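Local coordinates for levansucrase (Bacillus megaterium, PDB 3OM4), which belongs to the levansucrase/invertase family and folds as a five-bladed beta-propeller, rich in strands and with few helices, at residues A[274-277]-A[278-282]; A[267-270]-A[271-274]. The protein carries 1 engineered substitution. One frame throughout, in Å; residues are numbered along the deposited sequence.

Contact 1 (A[274-277]-A[278-282]); sequences SEKK and KLLEG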
ATOM      1  N   SER A 274      28.810   3.255 -15.017  1.00 10.68           N
ATOM      2  CA  SER A 274      28.777   4.641 -14.532  1.00 10.91           C
ATOM      3  C   SER A 274      27.891   4.820 -13.294  1.00 10.96           C
ATOM      4  O   SER A 274      28.250   5.546 -12.366  1.00 10.92           O
ATOM      5  CB  SER A 274      28.332   5.596 -15.640  1.00 10.86           C
ATOM      6  OG  SER A 274      27.026   5.282 -16.090  1.00 11.60           O
ATOM      7  N   GLU A 275      26.735   4.154 -13.302  1.00 11.19           N
ATOM      8  CA  GLU A 275      25.784   4.200 -12.193  1.00 11.44           C
ATOM      9  C   GLU A 275      26.362   3.517 -10.951  1.00 11.10           C
ATOM     10  O   GLU A 275      26.237   4.029  -9.837  1.00 10.98           O
ATOM     11  CB  GLU A 275      24.469   3.532 -12.612  1.00 11.77           C
ATOM     12  CG  GLU A 275      23.322   3.668 -11.621  1.00 13.59           C
ATOM     13  CD  GLU A 275      22.434   4.878 -11.874  1.00 15.53           C
ATOM     14  OE1 GLU A 275      22.837   5.798 -12.620  1.00 17.08           O
ATOM     15  OE2 GLU A 275      21.321   4.907 -11.314  1.00 16.88           O
ATOM     16  N   LYS A 276      26.993   2.363 -11.160  1.00 10.84           N
ATOM     17  CA  LYS A 276      27.614   1.603 -10.075  1.00 10.87           C
ATOM     18  C   LYS A 276      28.767   2.377  -9.429  1.00 11.06           C
ATOM     19  O   LYS A 276      28.869   2.433  -8.203  1.00 10.82           O
ATOM     20  CB  LYS A 276      28.083   0.233 -10.579  1.00 10.76           C
ATOM     21  CG  LYS A 276      28.843  -0.609  -9.555  1.00 11.10           C
ATOM     22  CD  LYS A 276      29.441  -1.873 -10.175  1.00 12.24           C
ATOM     23  CE  LYS A 276      30.263  -1.552 -11.420  1.00 12.92           C
ATOM     24  NZ  LYS A 276      31.347  -2.542 -11.659  1.00 12.97           N
ATOM     25  N   LYS A 277      29.625   2.979 -10.250  1.00 11.44           N
ATOM     26  CA  LYS A 277      30.763   3.743  -9.733  1.00 12.05           C
ATOM     27  C   LYS A 277      30.299   4.888  -8.836  1.00 12.11           C
ATOM     28  O   LYS A 277      30.849   5.091  -7.752  1.00 11.94           O
ATOM     29  CB  LYS A 277      31.638   4.262 -10.876  1.00 12.15           C
ATOM     30  CG  LYS A 277      32.859   5.063 -10.429  1.00 13.65           C
ATOM     31  CD  LYS A 277      33.919   5.119 -11.520  1.00 16.07           C
ATOM     32  CE  LYS A 277      33.377   5.716 -12.811  1.00 17.32           C
ATOM     33  NZ  LYS A 277      34.210   5.329 -13.981  1.00 18.78           N
ATOM     34  N   LYS A 278      29.280   5.613  -9.295  1.00 12.45           N
ATOM     35  CA  LYS A 278      28.686   6.726  -8.549  1.00 12.91           C
ATOM     36  C   LYS A 278      28.084   6.259  -7.221  1.00 12.81           C
ATOM     37  O   LYS A 278      28.227   6.933  -6.199  1.00 12.50           O
ATOM     38  CB  LYS A 278      27.623   7.422  -9.409  1.00 13.13           C
ATOM     39  CG  LYS A 278      27.149   8.778  -8.889  1.00 14.72           C
ATOM     40  CD  LYS A 278      26.151   9.399  -9.863  1.00 16.33           C
ATOM     41  CE  LYS A 278      25.781  10.827  -9.484  1.00 17.44           C
ATOM     42  NZ  LYS A 278      24.915  10.904  -8.272  1.00 17.85           N
ATOM     43  N   LEU A 279      27.416   5.107  -7.245  1.00 12.90           N
ATOM     44  CA  LEU A 279      26.841   4.513  -6.040  1.00 12.97           C
ATOM     45  C   LEU A 279      27.898   4.142  -5.002  1.00 13.18           C
ATOM     46  O   LEU A 279      27.734   4.439  -3.819  1.00 12.76           O
ATOM     47  CB  LEU A 279      25.990   3.290  -6.396  1.00 13.06           C
ATOM     48  CG  LEU A 279      24.480   3.282  -6.112  1.00 13.14           C
ATOM     49  CD1 LEU A 279      23.850   4.677  -6.031  1.00 12.55           C
ATOM     50  CD2 LEU A 279      23.760   2.415  -7.131  1.00 12.36           C
ATOM     51  N   LEU A 280      28.983   3.513  -5.453  1.00 13.52           N
ATOM     52  CA  LEU A 280      30.040   3.032  -4.557  1.00 14.02           C
ATOM     53  C   LEU A 280      30.856   4.161  -3.926  1.00 14.39           C
ATOM     54  O   LEU A 280      31.306   4.044  -2.783  1.00 14.51           O
ATOM     55  CB  LEU A 280      30.969   2.054  -5.287  1.00 13.81           C
ATOM     56  CG  LEU A 280      30.388   0.708  -5.739  1.00 13.84           C
ATOM     57  CD1 LEU A 280      31.330   0.026  -6.720  1.00 14.28           C
ATOM     58  CD2 LEU A 280      30.102  -0.205  -4.558  1.00 13.59           C
ATOM     59  N   GLU A 281      31.041   5.242  -4.680  1.00 14.92           N
ATOM     60  CA  GLU A 281      31.784   6.418  -4.220  1.00 15.53           C
ATOM     61  C   GLU A 281      31.027   7.252  -3.201  1.00 15.48           C
ATOM     62  O   GLU A 281      31.632   7.866  -2.320  1.00 15.54           O
ATOM     63  CB  GLU A 281      32.054   7.360  -5.387  1.00 15.70           C
ATOM     64  CG  GLU A 281      33.053   6.906  -6.403  1.00 17.37           C
ATOM     65  CD  GLU A 281      33.155   7.885  -7.550  1.00 18.19           C
ATOM     66  OE1 GLU A 281      32.167   8.603  -7.836  1.00 19.73           O
ATOM     67  OE2 GLU A 281      34.231   7.938  -8.166  1.00 19.91           O
ATOM     68  N   GLY A 282      29.704   7.296  -3.353  1.00 15.44           N
ATOM     69  CA  GLY A 282      28.905   8.372  -2.779  1.00 15.47           C
ATOM     70  C   GLY A 282      28.265   8.124  -1.433  1.00 15.55           C
ATOM     71  O   GLY A 282      28.403   7.047  -0.842  1.00 15.48           O
TER
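K278 opens the last turn of helix 269-281: its backbone N donates to S274 O at 3.2 Å, and its CB rests near that same oxygen. The lysine then leads away from the preceding turn, and its NZ forms a salt bridge with D349. L279 comes next, its N bonded to E275 O at 3.0 Å. Its CB lies against the carbonyls of E275 and K276, and the side chain goes into the buried side of the helix, where it touches R20 and Y265. E275 faces the same way and pairs its OE2 with R20.

L280 N reaches K276 O at 3.0 Å. The leucine CG lies beside its own backbone N (chi1 -66°), which holds it only 3.4 Å from K276 O, and CD1 touches K276 CG at 3.8 Å. These two side chains run side by side in the same direction, while the amine of K276 goes on to D8 and Q273.

E281 N closes the last full turn on K277 O at 3.1 Å. E281 CG lies 3.2 Å from K277 O, and the carboxylate runs alongside the aliphatic part of K277. After it, G282 leaves the helical conformation, keeping a weak bond from its N to K278 O.

The opposite charges of K277 and E281 do not meet, since NZ and OE2 stand 6.4 Å apart. Any attraction between them is therefore probably modest, and the turn is held mainly by four fairly straight backbone bonds (N-H...O 152-162°), while the fold brings R20, D8 and D349 to the charged ends of E275, K276 and K278.

Contact 2 (A[267-270]-A[271-274]); sequences GNNP and FFQS
N268 is the N-cap residue of helix 269-281 and turns its OD1 onto F271 N. Its CG sits between the backbone N and the carbonyl carbon (chi1 50°), bringing OD1 to F271 N at 2.9 Å, almost in line with the side-chain C=O; OD1 also lies 3.4 Å from F271 CB, while the ring leads away. The backbone O of the same asparagine takes F272 N at 3.0 Å.

N269 is gripped twice by Q273: its O accepts from Q273 N at 2.8 Å, and its OD1 from Q273 NE2 at 3.2 Å, the donor tilted somewhat from the carbonyl plane. The amide planes of N269 and Q273 stand 77° apart, and Q273 OE1 takes a bond from K276 NZ. N269 OD1 also meets the edge of the F272 ring, 3.8 Å from CD2, and receives a further bond from R262.

P270 O is the acceptor for S274 N, while the hydroxyl of S274 lies between P270 O and F271 O, which compete for its proton.

Of these amides, F271 N relies on a side chain: N268 OD1 stands in for the carbonyl that an earlier turn would supply, while N268 O begins the regular helical series.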
ATOM      1  N   GLY A 267      19.428  -1.471 -18.701  1.00 12.84           N
ATOM      2  CA  GLY A 267      20.204  -0.665 -19.641  1.00 13.60           C
ATOM      3  C   GLY A 267      21.446  -1.374 -20.150  1.00 14.07           C
ATOM      4  O   GLY A 267      21.542  -2.603 -20.079  1.00 14.31           O
ATOM      5  N   ASN A 268      22.402  -0.599 -20.654  1.00 14.47           N
ATOM      6  CA  ASN A 268      23.638  -1.160 -21.202  1.00 14.76           C
ATOM      7  C   ASN A 268      24.782  -1.211 -20.185  1.00 14.60           C
ATOM      8  O   ASN A 268      24.648  -0.712 -19.062  1.00 14.33           O
ATOM      9  CB  ASN A 268      24.057  -0.435 -22.497  1.00 15.02           C
ATOM     10  CG  ASN A 268      24.083   1.085 -22.353  1.00 15.92           C
ATOM     11  OD1 ASN A 268      24.597   1.628 -21.374  1.00 16.44           O
ATOM     12  ND2 ASN A 268      23.537   1.776 -23.350  1.00 17.07           N
ATOM     13  N   ASN A 269      25.899  -1.823 -20.577  1.00 14.50           N
ATOM     14  CA  ASN A 269      27.071  -1.913 -19.704  1.00 14.43           C
ATOM     15  C   ASN A 269      27.636  -0.545 -19.282  1.00 14.06           C
ATOM     16  O   ASN A 269      27.949  -0.362 -18.106  1.00 14.13           O
ATOM     17  CB  ASN A 269      28.163  -2.808 -20.314  1.00 14.67           C
ATOM     18  CG  ASN A 269      29.349  -3.003 -19.382  1.00 15.50           C
ATOM     19  OD1 ASN A 269      29.197  -3.452 -18.243  1.00 15.98           O
ATOM     20  ND2 ASN A 269      30.540  -2.667 -19.864  1.00 16.30           N
ATOM     21  N   PRO A 270      27.753   0.419 -20.229  1.00 13.72           N
ATOM     22  CA  PRO A 270      28.181   1.765 -19.832  1.00 13.24           C
ATOM     23  C   PRO A 270      27.289   2.395 -18.762  1.00 12.59           C
ATOM     24  O   PRO A 270      27.803   3.064 -17.866  1.00 12.35           O
ATOM     25  CB  PRO A 270      28.093   2.562 -21.136  1.00 13.47           C
ATOM     26  CG  PRO A 270      28.312   1.557 -22.195  1.00 13.68           C
ATOM     27  CD  PRO A 270      27.664   0.297 -21.699  1.00 13.88           C
ATOM     28  N   PHE A 271      25.975   2.186 -18.856  1.00 12.00           N
ATOM     29  CA  PHE A 271      25.054   2.690 -17.836  1.00 11.17           C
ATOM     30  C   PHE A 271      25.335   2.008 -16.502  1.00 10.84           C
ATOM     31  O   PHE A 271      25.488   2.678 -15.483  1.00 10.69           O
ATOM     32  CB  PHE A 271      23.584   2.509 -18.240  1.00 11.34           C
ATOM     33  CG  PHE A 271      22.612   2.870 -17.146  1.00 11.10           C
ATOM     34  CD1 PHE A 271      22.321   4.204 -16.872  1.00 11.16           C
ATOM     35  CD2 PHE A 271      22.001   1.880 -16.379  1.00 11.32           C
ATOM     36  CE1 PHE A 271      21.431   4.549 -15.850  1.00 11.64           C
ATOM     37  CE2 PHE A 271      21.113   2.213 -15.358  1.00 11.33           C
ATOM     38  CZ  PHE A 271      20.829   3.552 -15.092  1.00 11.63           C
ATOM     39  N   PHE A 272      25.417   0.680 -16.525  1.00 10.32           N
ATOM     40  CA  PHE A 272      25.729  -0.099 -15.334  1.00 10.02           C
ATOM     41  C   PHE A 272      27.034   0.370 -14.680  1.00  9.96           C
ATOM     42  O   PHE A 272      27.058   0.664 -13.485  1.00  9.37           O
ATOM     43  CB  PHE A 272      25.763  -1.599 -15.671  1.00 10.23           C
ATOM     44  CG  PHE A 272      26.384  -2.454 -14.603  1.00  9.76           C
ATOM     45  CD1 PHE A 272      25.784  -2.588 -13.353  1.00  9.66           C
ATOM     46  CD2 PHE A 272      27.570  -3.139 -14.855  1.00  9.61           C
ATOM     47  CE1 PHE A 272      26.360  -3.384 -12.365  1.00  8.78           C
ATOM     48  CE2 PHE A 272      28.154  -3.933 -13.874  1.00 10.28           C
ATOM     49  CZ  PHE A 272      27.546  -4.057 -12.623  1.00  9.79           C
ATOM     50  N   GLN A 273      28.101   0.474 -15.468  1.00 10.02           N
ATOM     51  CA  GLN A 273      29.407   0.883 -14.940  1.00 10.42           C
ATOM     52  C   GLN A 273      29.423   2.290 -14.332  1.00 10.52           C
ATOM     53  O   GLN A 273      29.981   2.489 -13.251  1.00 10.74           O
ATOM     54  CB  GLN A 273      30.508   0.731 -15.999  1.00 10.39           C
ATOM     55  CG  GLN A 273      30.714  -0.703 -16.514  1.00 10.92           C
ATOM     56  CD  GLN A 273      31.183  -1.689 -15.446  1.00 11.47           C
ATOM     57  OE1 GLN A 273      31.631  -1.303 -14.364  1.00 11.65           O
ATOM     58  NE2 GLN A 273      31.083  -2.976 -15.756  1.00 12.20           N
ATOM     59  N   SER A 274      28.810   3.255 -15.017  1.00 10.68           N
ATOM     60  CA  SER A 274      28.777   4.641 -14.532  1.00 10.91           C
ATOM     61  C   SER A 274      27.891   4.820 -13.294  1.00 10.96           C
ATOM     62  O   SER A 274      28.250   5.546 -12.366  1.00 10.92           O
ATOM     63  CB  SER A 274      28.332   5.596 -15.640  1.00 10.86           C
ATOM     64  OG  SER A 274      27.026   5.282 -16.090  1.00 11.60           O
TER

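How the contacts relate
Contacts 1 and 2 are successive parts of helix 269-281, their centres 11 Å apart, with contact 2 at its start and contact 1 at its end. S274 joins them, its N donating back into contact 2 and its O accepting from contact 1. D8 also spans both, binding Q273 through one carboxylate oxygen and K276 through the other, while Q273 and K276 bond to each other. Y265 touches F272, E275, K276 and L279, and helix 20-24 meets F271, E275 and L279, forming the side of the helix that faces the rest of the chain. The contact centres lie 32 Å (contact 2) and 30 Å (contact 1) from the chain's centre, at the periphery of the propeller.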